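PDB 3LCY: titin from Homo sapiens, which serves as a giant scaffold and elastic filament of the muscle sarcomere and carries a serine/threonine kinase, here represented by two tandem A-band immunoglobulin domains. Local coordinates for residues A[6-11]-A[80-85]; A[25-30]-A[63-68]; A[148-153]-A[161-166]. One frame throughout, in Å; residues are numbered along the deposited sequence.

Contact 1: residues A[6-11]-A[80-85]; sequences EAPGIR and CIATNE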
# COMPACT_ATOMS: atom_id res chain seq x y z
N GLU A 6 -27.83 27.12 -4.89
CA GLU A 6 -27.07 26.91 -3.69
C GLU A 6 -25.87 26.10 -4.10
O GLU A 6 -26.00 25.09 -4.78
CB GLU A 6 -27.92 26.16 -2.67
CG GLU A 6 -29.33 26.71 -2.59
CD GLU A 6 -30.11 26.16 -1.42
OE1 GLU A 6 -31.36 26.17 -1.49
OE2 GLU A 6 -29.49 25.72 -0.44
N ALA A 7 -24.69 26.56 -3.71
CA ALA A 7 -23.46 25.87 -4.05
C ALA A 7 -23.51 24.58 -3.28
O ALA A 7 -24.18 24.49 -2.27
CB ALA A 7 -22.26 26.68 -3.65
N PRO A 8 -22.79 23.58 -3.74
CA PRO A 8 -22.81 22.30 -3.04
C PRO A 8 -22.36 22.44 -1.59
O PRO A 8 -21.33 23.03 -1.30
CB PRO A 8 -21.82 21.46 -3.83
CG PRO A 8 -21.78 22.07 -5.15
CD PRO A 8 -21.94 23.53 -4.93
N GLY A 9 -23.15 21.87 -0.70
CA GLY A 9 -22.88 21.90 0.72
C GLY A 9 -22.71 20.50 1.24
O GLY A 9 -23.46 19.60 0.88
N ILE A 10 -21.73 20.30 2.10
CA ILE A 10 -21.49 18.98 2.64
C ILE A 10 -22.40 18.70 3.82
O ILE A 10 -22.42 19.44 4.78
CB ILE A 10 -20.01 18.84 3.05
CG1 ILE A 10 -19.13 18.87 1.80
CG2 ILE A 10 -19.78 17.58 3.83
CD1 ILE A 10 -17.73 19.31 2.03
N ARG A 11 -23.17 17.62 3.73
CA ARG A 11 -24.05 17.19 4.81
C ARG A 11 -23.30 16.18 5.65
O ARG A 11 -23.27 16.26 6.86
CB ARG A 11 -25.33 16.59 4.27
CG ARG A 11 -26.32 17.61 3.83
CD ARG A 11 -27.05 18.18 5.01
NE ARG A 11 -27.87 19.32 4.64
CZ ARG A 11 -29.11 19.24 4.19
NH1 ARG A 11 -29.68 18.07 4.01
NH2 ARG A 11 -29.77 20.33 3.90
N CYS A 80 -13.70 13.45 -3.64
CA CYS A 80 -14.96 13.65 -4.33
C CYS A 80 -15.19 15.14 -4.49
O CYS A 80 -15.18 15.87 -3.52
CB CYS A 80 -16.12 13.06 -3.53
SG CYS A 80 -17.77 13.43 -4.16
N ILE A 81 -15.42 15.58 -5.72
CA ILE A 81 -15.68 16.99 -5.96
C ILE A 81 -17.08 17.22 -6.51
O ILE A 81 -17.43 16.70 -7.55
CB ILE A 81 -14.65 17.62 -6.88
CG1 ILE A 81 -13.28 17.55 -6.22
CG2 ILE A 81 -14.99 19.06 -7.13
CD1 ILE A 81 -12.31 18.51 -6.78
N ALA A 82 -17.86 18.01 -5.81
CA ALA A 82 -19.22 18.29 -6.21
C ALA A 82 -19.32 19.69 -6.80
O ALA A 82 -18.88 20.66 -6.21
CB ALA A 82 -20.12 18.15 -5.04
N THR A 83 -19.90 19.78 -7.99
CA THR A 83 -20.02 21.07 -8.65
C THR A 83 -21.38 21.40 -9.25
O THR A 83 -22.15 20.53 -9.61
CB THR A 83 -19.00 21.19 -9.78
OG1 THR A 83 -17.74 20.69 -9.35
CG2 THR A 83 -18.85 22.61 -10.19
N ASN A 84 -21.64 22.70 -9.33
CA ASN A 84 -22.85 23.26 -9.90
C ASN A 84 -22.51 24.68 -10.35
O ASN A 84 -21.39 25.12 -10.13
CB ASN A 84 -24.07 23.12 -8.99
CG ASN A 84 -24.11 24.13 -7.91
OD1 ASN A 84 -23.27 25.01 -7.85
ND2 ASN A 84 -25.08 24.02 -7.03
N GLU A 85 -23.41 25.39 -11.01
CA GLU A 85 -23.06 26.73 -11.48
C GLU A 85 -22.66 27.66 -10.35
O GLU A 85 -21.74 28.45 -10.51
CB GLU A 85 -24.22 27.37 -12.25
CG GLU A 85 -25.12 26.45 -13.01
CD GLU A 85 -26.45 27.11 -13.34
OE1 GLU A 85 -26.75 27.33 -14.52
OE2 GLU A 85 -27.21 27.40 -12.40
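Ala82 meets Pro8 through its methyl group, which is directed toward strand 6-10, with Ala82 CB 3.9 Å from Pro8 CB. The ring also reaches over the backbone that follows, with Pro8 CG 3.4 Å from the carbonyl oxygen Ala82 O. Ile31 and Val89 pack against both residues, so the small methyl and the proline share one hydrophobic patch. Thr83 turns its side chain away, to a hydrogen bond with Glu88, and offers the proline only backbone: its CA is 4.0 Å from Pro8 CG. This is an inter-sheet contact of the immunoglobulin I-set sandwich. Strand 6-10 is an outer strand of one sheet, beside strand 24-34, whereas strand 76-83 belongs to the facing sheet, and the two meet through side chains across the interior. Asn84, just past the strand end, supplies the polar link. With its CG set between the backbone N and the carbonyl carbon (chi1 79°), the amide rises toward strand 6-10, and Asn84 ND2 donates to Glu6 O at 2.7 Å. The acceptor lies in the plane of the amide, while the donor sits 31° out of the plane of the Glu6 carbonyl. A second bond from ND2 goes to Pro35 O, and Asn84 OD1 accepts from Gly87 N, which together fix the rotation of this buried amide. The same OD1 rests 3.5 Å from Pro8 CD.

Contact 2: residues A[25-30]-A[63-68]; sequences AQLSCQ and HTLTVM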
# COMPACT_ATOMS: atom_id res chain seq x y z
N ALA A 25 -14.68 -1.67 -1.71
CA ALA A 25 -14.62 -0.59 -0.74
C ALA A 25 -15.57 0.53 -1.14
O ALA A 25 -15.50 1.04 -2.26
CB ALA A 25 -13.20 -0.06 -0.61
N GLN A 26 -16.46 0.91 -0.23
CA GLN A 26 -17.41 1.98 -0.48
C GLN A 26 -17.01 3.27 0.22
O GLN A 26 -16.98 3.35 1.44
CB GLN A 26 -18.83 1.58 -0.05
CG GLN A 26 -19.56 0.70 -1.05
CD GLN A 26 -20.96 0.33 -0.60
OE1 GLN A 26 -21.94 0.94 -1.03
NE2 GLN A 26 -21.06 -0.66 0.27
N LEU A 27 -16.69 4.29 -0.58
CA LEU A 27 -16.40 5.61 -0.04
C LEU A 27 -17.56 6.54 -0.35
O LEU A 27 -17.84 6.83 -1.52
CB LEU A 27 -15.09 6.17 -0.61
CG LEU A 27 -13.83 5.34 -0.37
CD1 LEU A 27 -13.42 4.60 -1.64
CD2 LEU A 27 -12.70 6.21 0.15
N SER A 28 -18.25 7.01 0.68
CA SER A 28 -19.47 7.78 0.48
C SER A 28 -19.45 9.14 1.17
O SER A 28 -18.69 9.37 2.11
CB SER A 28 -20.68 6.98 0.96
OG SER A 28 -21.89 7.67 0.70
N CYS A 29 -20.29 10.04 0.68
CA CYS A 29 -20.44 11.37 1.26
C CYS A 29 -21.76 11.99 0.81
O CYS A 29 -22.31 11.60 -0.22
CB CYS A 29 -19.27 12.27 0.86
SG CYS A 29 -19.23 12.69 -0.90
N GLN A 30 -22.27 12.98 1.53
CA GLN A 30 -23.45 13.69 1.12
C GLN A 30 -23.22 15.14 0.85
O GLN A 30 -22.83 15.84 1.71
CB GLN A 30 -24.48 13.63 2.20
CG GLN A 30 -24.66 12.34 2.76
CD GLN A 30 -26.02 12.18 3.23
OE1 GLN A 30 -26.80 13.09 3.16
NE2 GLN A 30 -26.34 11.02 3.69
N HIS A 63 -23.31 10.46 -2.51
CA HIS A 63 -22.40 10.04 -3.55
C HIS A 63 -21.40 9.01 -3.05
O HIS A 63 -20.64 9.26 -2.14
CB HIS A 63 -21.72 11.26 -4.12
CG HIS A 63 -22.62 12.45 -4.16
ND1 HIS A 63 -23.76 12.49 -4.94
CD2 HIS A 63 -22.58 13.63 -3.50
CE1 HIS A 63 -24.37 13.64 -4.76
NE2 HIS A 63 -23.67 14.35 -3.89
N THR A 64 -21.42 7.86 -3.70
CA THR A 64 -20.59 6.75 -3.31
C THR A 64 -19.70 6.26 -4.43
O THR A 64 -20.14 6.07 -5.54
CB THR A 64 -21.44 5.56 -2.82
OG1 THR A 64 -22.35 5.99 -1.82
CG2 THR A 64 -20.56 4.49 -2.22
N LEU A 65 -18.44 6.05 -4.10
CA LEU A 65 -17.47 5.45 -5.00
C LEU A 65 -17.14 4.05 -4.51
O LEU A 65 -16.84 3.85 -3.34
CB LEU A 65 -16.20 6.29 -5.08
CG LEU A 65 -15.02 5.65 -5.82
CD1 LEU A 65 -15.35 5.44 -7.28
CD2 LEU A 65 -13.75 6.48 -5.67
N THR A 66 -17.20 3.08 -5.41
CA THR A 66 -16.90 1.71 -5.03
C THR A 66 -15.62 1.29 -5.70
O THR A 66 -15.52 1.32 -6.92
CB THR A 66 -18.01 0.75 -5.45
OG1 THR A 66 -19.24 1.12 -4.83
CG2 THR A 66 -17.66 -0.67 -5.03
N VAL A 67 -14.65 0.88 -4.90
CA VAL A 67 -13.38 0.44 -5.45
C VAL A 67 -13.24 -1.05 -5.25
O VAL A 67 -13.35 -1.54 -4.13
CB VAL A 67 -12.20 1.13 -4.75
CG1 VAL A 67 -10.88 0.63 -5.32
CG2 VAL A 67 -12.31 2.64 -4.88
N MET A 68 -12.99 -1.77 -6.33
CA MET A 68 -12.81 -3.20 -6.21
C MET A 68 -11.32 -3.30 -6.08
O MET A 68 -10.59 -3.22 -7.06
CB MET A 68 -13.30 -3.91 -7.46
CG MET A 68 -14.71 -3.54 -7.88
SD MET A 68 -15.92 -3.72 -6.57
CE MET A 68 -15.85 -5.47 -6.27
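Strands 25-30 and 63-68 run antiparallel, and three hydrogen-bonded pairs, Ala25 with Val67, Leu27 with Leu65 and Cys29 with His63, give six N-H...O bonds. Leu27 N to Leu65 O and Leu65 N to Leu27 O are both 2.8 Å and nearly straight. In the Cys29-His63 pair the two bonds differ. His63 N points almost straight at Cys29 O (2.7 Å, 176° at the hydrogen), whereas Cys29 N reaches His63 O at 141°. Between these pairs the alpha carbons of Ser28, Thr64, Gln26 and Thr66 lean on the same carbonyls through CA-H...O contacts. Thr64 and Thr66 use their own backbone groups on the other neighbour, strand 54-58, at Ser57 and Lys55, and Ser28 O accepts from Lys12 NZ. On the outer face Ser28 OG, placed opposite its backbone N (chi1 -176°), hydrogen-bonds with Thr64 OG1 at 3.1 Å. Gln26 crosses Thr64 there, its OE1 4.0 Å from Thr64 CG2. The inward face is apolar apart from His63, whose two ring nitrogens are both engaged: NE2 with Ile31 O, ND1 with Ser58 OG. Since NE2 faces a carbonyl, it probably carries the proton. Leu27 CD1 meets Val67 CG2 at 3.9 Å, both side chains touching Tyr78, and Cys29 packs on Cys80. Such inward leucines, valine and cysteine on paired central strands B and E are the core of an immunoglobulin I-set sandwich.

Contact 3: residues A[148-153]-A[161-166]; sequences ENITIE and LVMKNV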
# COMPACT_ATOMS: atom_id res chain seq x y z
N GLU A 148 27.29 -0.20 10.59
CA GLU A 148 28.21 0.27 9.59
C GLU A 148 28.15 -0.56 8.32
O GLU A 148 28.13 0.00 7.24
CB GLU A 148 29.61 0.19 10.17
CG GLU A 148 30.72 0.28 9.17
CD GLU A 148 30.74 1.62 8.47
OE1 GLU A 148 31.61 1.84 7.61
OE2 GLU A 148 29.88 2.45 8.80
N ASN A 149 28.13 -1.87 8.45
CA ASN A 149 28.08 -2.72 7.27
C ASN A 149 26.73 -3.34 6.95
O ASN A 149 26.58 -4.06 5.97
CB ASN A 149 29.20 -3.75 7.30
CG ASN A 149 30.57 -3.08 7.34
OD1 ASN A 149 31.01 -2.48 6.37
ND2 ASN A 149 31.24 -3.18 8.46
N ILE A 150 25.74 -3.07 7.78
CA ILE A 150 24.42 -3.61 7.56
C ILE A 150 23.35 -2.54 7.58
O ILE A 150 23.28 -1.75 8.50
CB ILE A 150 24.06 -4.62 8.62
CG1 ILE A 150 24.98 -5.84 8.53
CG2 ILE A 150 22.62 -5.01 8.47
CD1 ILE A 150 24.66 -6.77 7.44
N THR A 151 22.52 -2.53 6.55
CA THR A 151 21.44 -1.55 6.47
C THR A 151 20.15 -2.23 6.03
O THR A 151 20.16 -3.09 5.15
CB THR A 151 21.78 -0.42 5.49
OG1 THR A 151 23.03 0.18 5.86
CG2 THR A 151 20.69 0.64 5.50
N ILE A 152 19.05 -1.85 6.66
CA ILE A 152 17.76 -2.45 6.36
C ILE A 152 16.70 -1.38 6.13
O ILE A 152 16.26 -0.71 7.07
CB ILE A 152 17.30 -3.36 7.52
CG1 ILE A 152 18.41 -4.33 7.92
CG2 ILE A 152 16.03 -4.11 7.14
CD1 ILE A 152 18.09 -5.14 9.16
N GLU A 153 16.30 -1.20 4.88
CA GLU A 153 15.25 -0.24 4.56
C GLU A 153 13.88 -0.92 4.46
O GLU A 153 13.66 -1.76 3.59
CB GLU A 153 15.55 0.53 3.28
CG GLU A 153 14.37 1.33 2.76
CD GLU A 153 14.78 2.43 1.79
OE1 GLU A 153 14.12 2.58 0.74
OE2 GLU A 153 15.76 3.15 2.09
N LEU A 161 17.35 -5.47 2.55
CA LEU A 161 18.56 -5.69 3.33
C LEU A 161 19.80 -5.53 2.46
O LEU A 161 19.97 -6.22 1.46
CB LEU A 161 18.56 -7.08 3.97
CG LEU A 161 19.86 -7.52 4.64
CD1 LEU A 161 20.18 -6.63 5.84
CD2 LEU A 161 19.79 -8.98 5.07
N VAL A 162 20.69 -4.66 2.89
CA VAL A 162 21.96 -4.47 2.23
C VAL A 162 23.20 -4.83 3.09
O VAL A 162 23.39 -4.36 4.16
CB VAL A 162 22.04 -3.08 1.56
CG1 VAL A 162 21.52 -2.06 2.39
CG2 VAL A 162 23.37 -2.73 1.22
N MET A 163 24.04 -5.68 2.58
CA MET A 163 25.19 -6.09 3.31
C MET A 163 26.44 -5.65 2.62
O MET A 163 26.68 -5.96 1.51
CB MET A 163 25.15 -7.59 3.54
CG MET A 163 24.18 -7.97 4.62
SD MET A 163 23.74 -9.66 4.83
CE MET A 163 23.89 -10.28 3.22
N LYS A 164 27.25 -4.89 3.32
CA LYS A 164 28.46 -4.37 2.76
C LYS A 164 29.63 -5.29 2.92
O LYS A 164 29.78 -5.87 3.94
CB LYS A 164 28.80 -3.06 3.40
CG LYS A 164 28.69 -1.94 2.48
CD LYS A 164 29.09 -0.63 3.07
CE LYS A 164 27.94 0.15 3.65
NZ LYS A 164 28.42 1.38 4.33
N ASN A 165 30.46 -5.39 1.92
CA ASN A 165 31.68 -6.15 2.01
C ASN A 165 31.54 -7.55 2.50
O ASN A 165 32.09 -7.91 3.50
CB ASN A 165 32.81 -5.44 2.74
CG ASN A 165 34.08 -6.31 2.83
OD1 ASN A 165 34.22 -7.09 3.74
ND2 ASN A 165 34.97 -6.18 1.88
N VAL A 166 30.77 -8.33 1.77
CA VAL A 166 30.53 -9.71 2.15
C VAL A 166 31.76 -10.60 2.09
O VAL A 166 32.56 -10.53 1.17
CB VAL A 166 29.41 -10.33 1.31
CG1 VAL A 166 28.18 -9.46 1.37
CG2 VAL A 166 29.86 -10.51 -0.12
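Thr151 and Val162 form a hydrogen-bonded antiparallel pair, with Thr151 N to Val162 O at 3.1 Å and Val162 N to Thr151 O at 2.8 Å, and the strand segments run at 165° to each other. They are the two arms of the beta hairpin 150-154/158-163, strands D and E of the second immunoglobulin domain. Past the strand end the pairing goes on with Lys164 N to Asn149 O, a nearly linear bond (174°). On the face bearing Leu161, Ile150 and Ile152, Leu161 CD1 touches both isoleucines, 3.6 Å from Ile152 CG1 and 3.9 Å from Ile150 CG2. Its CG stands opposite the backbone N (chi1 171°), which carries that methyl across to the neighbouring strand; Trp137 packs on both Leu161 and Ile152. The other face pairs Val162 CG1 with Thr151 CB, 3.5 Å apart, and Thr120 and Arg122 border Val162. The side chains of Asn149 and Lys164 cross at about a right angle, Asn149 OD1 resting 3.7 Å from Lys164 CB. Beyond that point the lysine chain bends at its third torsion, and Lys164 NZ hydrogen-bonds to the carbonyl Glu148 O at 3.2 Å, approaching nearly along the C=O axis.

Overall arrangement
Contacts 1 and 2 belong to the first immunoglobulin domain and contact 3 to the second. Along the chain contact 2 falls within the span between the two halves of contact 1, and contact 3 follows both. Contacts 1 and 2, centres 16 Å apart, share the sheet in which strands 6-10 and 24-34 are neighbours. They also touch through the core, where Cys29 SG and Cys80 SG sit 3.6 Å apart, too far for a disulfide. Contact 3 lies about 53 Å from contact 1 and 44 Å from contact 2, centre to centre. Strand 88-103 runs on from the first domain and pairs with strand 121-130 of the second, a continuous connection between domains set end to end.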